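Local coordinates for protein beta subunit of a putative Aromatic-ring-hydroxylating dioxygenase (Novosphingobium aromaticivorans DSM 12444, PDB 3EBY) that probably serves as the small, non-catalytic beta subunit of an aromatic-ring-hydroxylating dioxygenase, with an NTF2-like fold and three copies in its assembly, at residues V11-I16 with A95-V100; D17-A22 with V141-R146; S106-Y111 with K129-F134. One frame throughout, in Å; residues are numbered along the deposited sequence.

Contact 1: V11-I16 with A95-V100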
loop_
_atom_site.group_PDB
_atom_site.type_symbol
_atom_site.label_atom_id
_atom_site.label_comp_id
_atom_site.label_asym_id
_atom_site.label_seq_id
_atom_site.Cartn_x
_atom_site.Cartn_y
_atom_site.Cartn_z
ATOM N N VAL A 11 -10.915 -1.749 17.566
ATOM C CA VAL A 11 -11.784 -0.638 17.206
ATOM C C VAL A 11 -10.964 0.595 16.814
ATOM O O VAL A 11 -11.169 1.137 15.728
ATOM C CB VAL A 11 -12.817 -0.313 18.327
ATOM C CG1 VAL A 11 -13.601 0.963 18.003
ATOM C CG2 VAL A 11 -13.780 -1.499 18.512
ATOM N N ALA A 12 -9.976 0.978 17.630
ATOM C CA ALA A 12 -9.109 2.118 17.285
ATOM C C ALA A 12 -8.309 1.845 15.988
ATOM O O ALA A 12 -8.179 2.725 15.143
ATOM C CB ALA A 12 -8.171 2.445 18.416
ATOM N N GLN A 13 -7.763 0.625 15.859
ATOM C CA GLN A 13 -7.004 0.251 14.642
ATOM C C GLN A 13 -7.862 0.444 13.382
ATOM O O GLN A 13 -7.434 1.086 12.407
ATOM C CB GLN A 13 -6.546 -1.206 14.729
ATOM C CG GLN A 13 -5.707 -1.664 13.519
ATOM C CD GLN A 13 -4.329 -1.099 13.543
ATOM O OE1 GLN A 13 -3.609 -1.270 14.514
ATOM N NE2 GLN A 13 -3.931 -0.420 12.444
ATOM N N SER A 14 -9.065 -0.117 13.397
ATOM C CA SER A 14 -9.956 -0.014 12.245
ATOM C C SER A 14 -10.349 1.427 11.962
ATOM O O SER A 14 -10.445 1.822 10.799
ATOM C CB SER A 14 -11.222 -0.859 12.451
ATOM O OG SER A 14 -10.909 -2.223 12.508
ATOM N N ALA A 15 -10.670 2.181 13.022
ATOM C CA ALA A 15 -11.048 3.604 12.886
ATOM C C ALA A 15 -9.939 4.420 12.181
ATOM O O ALA A 15 -10.203 5.210 11.261
ATOM C CB ALA A 15 -11.380 4.213 14.309
ATOM N N ILE A 16 -8.701 4.199 12.586
ATOM C CA ILE A 16 -7.570 4.941 12.046
ATOM C C ILE A 16 -7.269 4.491 10.615
ATOM O O ILE A 16 -7.028 5.330 9.730
ATOM C CB ILE A 16 -6.323 4.831 12.978
ATOM C CG1 ILE A 16 -6.578 5.666 14.257
ATOM C CG2 ILE A 16 -5.061 5.272 12.267
ATOM C CD1 ILE A 16 -5.623 5.387 15.374
ATOM N N ALA A 95 -1.659 1.479 9.731
ATOM C CA ALA A 95 -1.165 2.308 10.845
ATOM C C ALA A 95 -0.605 1.454 11.977
ATOM O O ALA A 95 -1.189 0.417 12.345
ATOM C CB ALA A 95 -2.293 3.227 11.385
ATOM N N VAL A 96 0.494 1.935 12.558
ATOM C CA VAL A 96 1.023 1.406 13.817
ATOM C C VAL A 96 0.669 2.338 14.958
ATOM O O VAL A 96 1.072 3.522 14.975
ATOM C CB VAL A 96 2.573 1.225 13.755
ATOM C CG1 VAL A 96 3.104 0.653 15.069
ATOM C CG2 VAL A 96 2.974 0.317 12.558
ATOM N N ILE A 97 -0.182 1.859 15.851
ATOM C CA ILE A 97 -0.568 2.634 17.024
ATOM C C ILE A 97 0.598 2.632 18.019
ATOM O O ILE A 97 1.080 1.560 18.440
ATOM C CB ILE A 97 -1.843 2.077 17.660
ATOM C CG1 ILE A 97 -3.036 2.284 16.705
ATOM C CG2 ILE A 97 -2.121 2.739 19.045
ATOM C CD1 ILE A 97 -4.284 1.544 17.136
ATOM N N THR A 98 1.026 3.830 18.398
ATOM C CA THR A 98 2.206 4.021 19.222
ATOM C C THR A 98 1.913 4.473 20.650
ATOM O O THR A 98 2.823 4.522 21.470
ATOM C CB THR A 98 3.162 5.047 18.583
ATOM O OG1 THR A 98 2.492 6.312 18.424
ATOM C CG2 THR A 98 3.669 4.546 17.225
ATOM N N GLY A 99 0.656 4.801 20.949
ATOM C CA GLY A 99 0.271 5.154 22.310
ATOM C C GLY A 99 -1.209 5.424 22.425
ATOM O O GLY A 99 -1.865 5.849 21.459
ATOM N N VAL A 100 -1.746 5.166 23.607
ATOM C CA VAL A 100 -3.149 5.365 23.858
ATOM C C VAL A 100 -3.293 5.970 25.236
ATOM O O VAL A 100 -2.725 5.461 26.204
ATOM C CB VAL A 100 -3.935 4.025 23.778
ATOM C CG1 VAL A 100 -5.409 4.232 24.166
ATOM C CG2 VAL A 100 -3.800 3.396 22.377
HETATM O O HOH W 1 -1.121 -0.919 15.752
#
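Gln13 and Ala95 carry the polar part of this helix-to-strand contact. The Gln13 amide donates from NE2 to the backbone carbonyl of Ala95, with NE2 and Ala95 O 2.9 Å apart and an N-H...O angle of 171°. The acceptor lies almost in the amide plane, while NE2 stands somewhat tilted from the carbonyl plane of Ala95. CG of Gln13 is anti to the backbone N and the side chain then bends (chi2 74°), which swings the amide across to the strand. A water extends the link: it donates to Gln13 OE1 at 2.8 Å and accepts from Ile97 N at 2.9 Å, so both ends of the amide are tied to the strand.

The apolar part lies alongside. Ile16 sets its CG2 branch against Ala95 CB at 3.6 Å, and its CD1 comes to 4.3 Å from Ile97 CG1. Ile97 extends CD1 to the helix, 3.8 Å from Gln13 N and also touching Ala12 CB.

The axes of segments 11-16 and 96-100 approach to 9.5 Å at 121°. Gln13 NE2 also bonds Asp17 OD2, one turn on, and Asp17 OD1 takes Ala95 N. This is the N-terminal helix 8-28 laid on the curved sheet of the NTF2-like fold, at strand 87-101, the sheet edge within this chain; Ile16 and Ile97 both meet Val105 of neighbouring strand 104-116.

Contact 2: D17-A22 with V141-R146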
loop_
_atom_site.group_PDB
_atom_site.type_symbol
_atom_site.label_atom_id
_atom_site.label_comp_id
_atom_site.label_asym_id
_atom_site.label_seq_id
_atom_site.Cartn_x
_atom_site.Cartn_y
_atom_site.Cartn_z
ATOM N N ASP A 17 -7.274 3.182 10.372
ATOM C CA ASP A 17 -7.049 2.714 9.017
ATOM C C ASP A 17 -8.167 3.184 8.038
ATOM O O ASP A 17 -7.870 3.612 6.930
ATOM C CB ASP A 17 -6.884 1.192 8.973
ATOM C CG ASP A 17 -5.550 0.711 9.565
ATOM O OD1 ASP A 17 -4.536 1.448 9.479
ATOM O OD2 ASP A 17 -5.511 -0.456 10.054
ATOM N N ASP A 18 -9.421 3.197 8.489
ATOM C CA ASP A 18 -10.539 3.731 7.677
ATOM C C ASP A 18 -10.338 5.231 7.401
ATOM O O ASP A 18 -10.451 5.690 6.257
ATOM C CB ASP A 18 -11.872 3.554 8.414
ATOM C CG ASP A 18 -12.407 2.136 8.365
ATOM O OD1 ASP A 18 -11.918 1.294 7.598
ATOM O OD2 ASP A 18 -13.425 1.902 9.060
ATOM N N PHE A 19 -9.976 5.976 8.446
ATOM C CA PHE A 19 -9.677 7.397 8.312
ATOM C C PHE A 19 -8.615 7.614 7.220
ATOM O O PHE A 19 -8.793 8.444 6.318
ATOM C CB PHE A 19 -9.175 7.973 9.657
ATOM C CG PHE A 19 -8.816 9.437 9.596
ATOM C CD1 PHE A 19 -7.614 9.844 9.041
ATOM C CD2 PHE A 19 -9.737 10.411 9.990
ATOM C CE1 PHE A 19 -7.289 11.162 8.936
ATOM C CE2 PHE A 19 -9.427 11.768 9.859
ATOM C CZ PHE A 19 -8.192 12.138 9.320
ATOM N N ASN A 20 -7.507 6.865 7.285
ATOM C CA ASN A 20 -6.417 7.072 6.316
ATOM C C ASN A 20 -6.849 6.745 4.873
ATOM O O ASN A 20 -6.513 7.482 3.952
ATOM C CB ASN A 20 -5.157 6.281 6.711
ATOM C CG ASN A 20 -4.368 6.967 7.831
ATOM O OD1 ASN A 20 -4.566 8.148 8.087
ATOM N ND2 ASN A 20 -3.592 6.182 8.597
ATOM N N ALA A 21 -7.610 5.669 4.698
ATOM C CA ALA A 21 -8.116 5.304 3.357
ATOM C C ALA A 21 -8.947 6.444 2.752
ATOM O O ALA A 21 -8.718 6.865 1.620
ATOM C CB ALA A 21 -8.920 4.000 3.419
ATOM N N ALA A 22 -9.849 7.011 3.558
ATOM C CA ALA A 22 -10.737 8.079 3.123
ATOM C C ALA A 22 -9.993 9.402 2.950
ATOM O O ALA A 22 -10.305 10.156 2.065
ATOM C CB ALA A 22 -11.865 8.252 4.119
ATOM N N VAL A 141 -13.715 10.365 14.537
ATOM C CA VAL A 141 -12.257 10.232 14.323
ATOM C C VAL A 141 -11.735 11.458 13.587
ATOM O O VAL A 141 -12.019 11.637 12.420
ATOM C CB VAL A 141 -11.923 8.958 13.473
ATOM C CG1 VAL A 141 -10.471 8.884 13.187
ATOM C CG2 VAL A 141 -12.414 7.691 14.201
ATOM N N ARG A 142 -10.939 12.276 14.275
ATOM C CA ARG A 142 -10.400 13.496 13.686
ATOM C C ARG A 142 -8.933 13.666 14.119
ATOM O O ARG A 142 -8.555 13.249 15.235
ATOM C CB ARG A 142 -11.230 14.723 14.121
ATOM C CG ARG A 142 -12.681 14.760 13.566
ATOM C CD ARG A 142 -13.273 16.159 13.651
ATOM N NE ARG A 142 -13.428 16.552 15.042
ATOM C CZ ARG A 142 -13.728 17.768 15.473
ATOM N NH1 ARG A 142 -13.961 18.762 14.623
ATOM N NH2 ARG A 142 -13.785 17.989 16.782
ATOM N N LEU A 143 -8.136 14.289 13.246
ATOM C CA LEU A 143 -6.743 14.590 13.535
ATOM C C LEU A 143 -6.623 15.809 14.452
ATOM O O LEU A 143 -7.169 16.870 14.163
ATOM C CB LEU A 143 -5.963 14.856 12.253
ATOM C CG LEU A 143 -5.596 13.649 11.383
ATOM C CD1 LEU A 143 -5.096 14.093 9.968
ATOM C CD2 LEU A 143 -4.562 12.764 12.115
ATOM N N LYS A 144 -5.974 15.601 15.592
ATOM C CA LYS A 144 -5.464 16.713 16.431
ATOM C C LYS A 144 -4.162 17.275 15.804
ATOM O O LYS A 144 -3.960 18.513 15.697
ATOM C CB LYS A 144 -5.205 16.224 17.851
ATOM C CG LYS A 144 -4.611 17.285 18.789
ATOM C CD LYS A 144 -5.503 18.494 18.924
ATOM C CE LYS A 144 -5.013 19.441 20.026
ATOM N NZ LYS A 144 -5.955 20.587 20.176
ATOM N N SER A 145 -3.270 16.376 15.409
ATOM C CA SER A 145 -2.058 16.789 14.704
ATOM C C SER A 145 -1.575 15.732 13.731
ATOM O O SER A 145 -1.628 14.526 14.008
ATOM C CB SER A 145 -0.934 17.133 15.685
ATOM O OG SER A 145 -0.467 15.987 16.372
ATOM N N ARG A 146 -1.106 16.202 12.587
ATOM C CA ARG A 146 -0.466 15.327 11.545
ATOM C C ARG A 146 0.789 16.004 11.050
ATOM O O ARG A 146 0.760 17.159 10.543
ATOM C CB ARG A 146 -1.429 15.042 10.392
ATOM C CG ARG A 146 -0.776 14.487 9.092
ATOM C CD ARG A 146 -1.773 13.694 8.213
ATOM N NE ARG A 146 -2.034 12.364 8.805
ATOM C CZ ARG A 146 -2.825 11.437 8.271
ATOM N NH1 ARG A 146 -3.419 11.642 7.094
ATOM N NH2 ARG A 146 -2.944 10.261 8.856
#
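This is a buried helix-on-sheet contact of the NTF2-like fold, in which Phe19 and Asn20 of helix 8-28 pack against Val141, Leu143 and Arg146, at and just before the start of strand 142-150 in the strongly bent sheet. One aromatic and one amide side chain of the helix thus account for the contact.

Phe19 supplies most of the surface. Its CG is anti to the backbone N (chi1 179°), which extends the ring from the helix toward the strand. Val141 meets the ring at CD2, with its CG1 branch 3.6 Å from that atom, while Val141 O approaches the ring edge close to its plane. Farther out, Phe19 CZ lies 3.6 Å from Leu143 CG and also touches CD1 of that leucine. Phe134 of strand 122-135 adds an edge-to-face ring contact to this apolar cluster.

Arg146 approaches from beyond the corner that the backbone turns at Lys144. Its side chain bends at chi3 (-75°), and Leu143 CD1 lies over one face of the guanidinium, 3.6 Å above its plane. NE is paired with Asp132 in a salt bridge, while Tyr130 and Tyr23 make cation-pi contacts with the group; together with the Asn20 bond these fix its orientation. The hydrogen bond to segment 17-22 is nearly straight: Arg146 NH2 donates to Asn20 OD1 over 2.8 Å at 168°, the oxygen in the guanidinium plane.

Contact 3: S106-Y111 with K129-F134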
loop_
_atom_site.group_PDB
_atom_site.type_symbol
_atom_site.label_atom_id
_atom_site.label_comp_id
_atom_site.label_asym_id
_atom_site.label_seq_id
_atom_site.Cartn_x
_atom_site.Cartn_y
_atom_site.Cartn_z
ATOM N N SER A 106 -2.058 8.024 19.477
ATOM C CA SER A 106 -0.965 8.361 18.569
ATOM C C SER A 106 -0.736 7.196 17.623
ATOM O O SER A 106 -0.924 6.034 17.992
ATOM C CB SER A 106 0.317 8.683 19.335
ATOM O OG SER A 106 0.721 7.606 20.158
ATOM N N ALA A 107 -0.421 7.519 16.382
ATOM C CA ALA A 107 -0.155 6.488 15.338
ATOM C C ALA A 107 0.761 7.008 14.269
ATOM O O ALA A 107 0.923 8.211 14.115
ATOM C CB ALA A 107 -1.464 5.973 14.710
ATOM N N GLU A 108 1.339 6.072 13.515
ATOM C CA GLU A 108 2.202 6.388 12.374
ATOM C C GLU A 108 1.873 5.456 11.224
ATOM O O GLU A 108 1.507 4.314 11.453
ATOM C CB GLU A 108 3.674 6.252 12.760
ATOM C CG GLU A 108 4.059 7.055 14.018
ATOM C CD GLU A 108 5.547 7.050 14.342
ATOM O OE1 GLU A 108 6.377 6.520 13.553
ATOM O OE2 GLU A 108 5.874 7.566 15.430
ATOM N N ALA A 109 1.965 5.969 9.987
ATOM C CA ALA A 109 1.701 5.166 8.792
ATOM C C ALA A 109 2.550 5.667 7.633
ATOM O O ALA A 109 2.641 6.884 7.403
ATOM C CB ALA A 109 0.210 5.225 8.439
ATOM N N SER A 110 3.209 4.743 6.929
ATOM C CA SER A 110 3.970 5.079 5.743
ATOM C C SER A 110 3.028 5.444 4.622
ATOM O O SER A 110 1.906 4.972 4.578
ATOM C CB SER A 110 4.863 3.912 5.285
ATOM O OG SER A 110 5.895 3.709 6.238
ATOM N N TYR A 111 3.494 6.310 3.738
ATOM C CA TYR A 111 2.732 6.712 2.544
ATOM C C TYR A 111 3.645 7.040 1.363
ATOM O O TYR A 111 4.811 7.421 1.528
ATOM C CB TYR A 111 1.832 7.933 2.847
ATOM C CG TYR A 111 2.619 9.240 2.989
ATOM C CD1 TYR A 111 3.075 9.934 1.868
ATOM C CD2 TYR A 111 2.982 9.720 4.245
ATOM C CE1 TYR A 111 3.848 11.092 2.009
ATOM C CE2 TYR A 111 3.819 10.863 4.381
ATOM C CZ TYR A 111 4.242 11.526 3.261
ATOM O OH TYR A 111 5.091 12.619 3.370
ATOM N N LYS A 129 6.268 9.315 6.057
ATOM C CA LYS A 129 5.356 8.714 6.981
ATOM C C LYS A 129 4.564 9.787 7.717
ATOM O O LYS A 129 5.058 10.919 7.903
ATOM C CB LYS A 129 6.062 7.809 7.980
ATOM C CG LYS A 129 6.921 8.516 8.983
ATOM C CD LYS A 129 7.340 7.561 10.091
ATOM C CE LYS A 129 8.342 8.204 11.019
ATOM N NZ LYS A 129 8.639 7.312 12.220
ATOM N N TYR A 130 3.293 9.491 7.932
ATOM C CA TYR A 130 2.451 10.306 8.833
ATOM C C TYR A 130 2.767 9.967 10.286
ATOM O O TYR A 130 2.815 8.789 10.654
ATOM C CB TYR A 130 0.954 10.050 8.573
ATOM C CG TYR A 130 0.473 10.313 7.164
ATOM C CD1 TYR A 130 0.629 11.572 6.568
ATOM C CD2 TYR A 130 -0.174 9.317 6.431
ATOM C CE1 TYR A 130 0.070 11.860 5.304
ATOM C CE2 TYR A 130 -0.681 9.561 5.131
ATOM C CZ TYR A 130 -0.615 10.836 4.595
ATOM O OH TYR A 130 -1.098 11.055 3.298
ATOM N N VAL A 131 2.948 10.998 11.094
ATOM C CA VAL A 131 3.062 10.879 12.564
ATOM C C VAL A 131 1.906 11.678 13.162
ATOM O O VAL A 131 1.851 12.921 13.040
ATOM C CB VAL A 131 4.405 11.409 13.069
ATOM C CG1 VAL A 131 4.484 11.332 14.594
ATOM C CG2 VAL A 131 5.564 10.604 12.419
ATOM N N ASP A 132 0.965 10.960 13.762
ATOM C CA ASP A 132 -0.344 11.510 14.068
ATOM C C ASP A 132 -0.722 11.452 15.552
ATOM O O ASP A 132 -0.316 10.530 16.295
ATOM C CB ASP A 132 -1.428 10.741 13.294
ATOM C CG ASP A 132 -1.237 10.785 11.802
ATOM O OD1 ASP A 132 -0.897 11.866 11.268
ATOM O OD2 ASP A 132 -1.487 9.734 11.147
ATOM N N ARG A 133 -1.555 12.414 15.940
ATOM C CA ARG A 133 -2.328 12.361 17.178
ATOM C C ARG A 133 -3.795 12.485 16.796
ATOM O O ARG A 133 -4.202 13.483 16.175
ATOM C CB ARG A 133 -1.953 13.506 18.124
ATOM C CG ARG A 133 -0.499 13.496 18.527
ATOM C CD ARG A 133 -0.210 14.431 19.700
ATOM N NE ARG A 133 -0.214 15.842 19.324
ATOM C CZ ARG A 133 -0.937 16.795 19.919
ATOM N NH1 ARG A 133 -1.724 16.513 20.963
ATOM N NH2 ARG A 133 -0.834 18.055 19.496
ATOM N N PHE A 134 -4.530 11.408 17.042
ATOM C CA PHE A 134 -5.954 11.314 16.764
ATOM C C PHE A 134 -6.800 11.559 18.023
ATOM O O PHE A 134 -6.494 11.054 19.111
ATOM C CB PHE A 134 -6.300 9.922 16.221
ATOM C CG PHE A 134 -5.900 9.706 14.814
ATOM C CD1 PHE A 134 -6.760 10.068 13.780
ATOM C CD2 PHE A 134 -4.706 9.090 14.503
ATOM C CE1 PHE A 134 -6.405 9.874 12.464
ATOM C CE2 PHE A 134 -4.366 8.860 13.168
ATOM C CZ PHE A 134 -5.231 9.269 12.158
#
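Tyr111 and Tyr130 form the tightly packed end of this strand pair, and Glu108 and Lys129 mark its more exposed face. The two rings stack face to face, centroids 4.4 Å apart and planes at 29°, with Tyr111 CD2 over the centre of the Tyr130 ring. Tyr111 CG sits between its backbone N and carbonyl carbon (chi1 73°), turning the ring across the neighbouring strand until CE2 lies 3.3 Å from Lys129 N. Both hydroxyls have partners: Tyr111 OH bonds Asn126 OD1 and Tyr130 OH bonds Ile163 O. On the buried face with Tyr130, Ala107 CB meets the edge of the Phe134 ring, and Asp132 is paired with Arg146.

The other face leaves Glu108, Lys129 and Val131 partly exposed. Glu108 OE1 and Lys129 NZ form a salt bridge 2.7 Å long, NZ coming from above the carboxylate plane. Val131 runs alongside Glu108, its CG2 4.0 Å from Glu108 CD. Asp29 of the second subunit also pairs with Lys129 NZ, and that subunit partly covers this face.

Between the faces, two hydrogen-bonded pairs fix the register. Ala107 N meets Asp132 O at 3.0 Å. Asp132 N returns to Ala107 O at 2.8 Å. Ala109 N bonds Tyr130 O at 3.0 Å. Tyr130 N answers to Ala109 O at 2.7 Å. The arrangement is a regular antiparallel hairpin, set between strand 142-150 and edge strand 87-101 of the NTF2-like sheet.

How the contacts relate
Contacts 1 and 2 use successive parts of helix 8-28 on the same sheet, whereas contact 3 lies within that sheet. Contact 1 is the most peripheral, its centre about 16 Å from the chain centre, and is partly buried; the centres of contacts 2 and 3 lie about 8 Å from it. Contact 2 is buried and joins an apolar ring cluster to a charged group, while contact 3 rests on backbone bonding, with one face buried and the other touching a second subunit. They interlock: Ala15 CB packs on Val141 CG2 between contacts 1 and 2, Thr98 OG1 bonds Ser106 OG between 1 and 3, and Lys144 N bonds Arg133 O between 2 and 3.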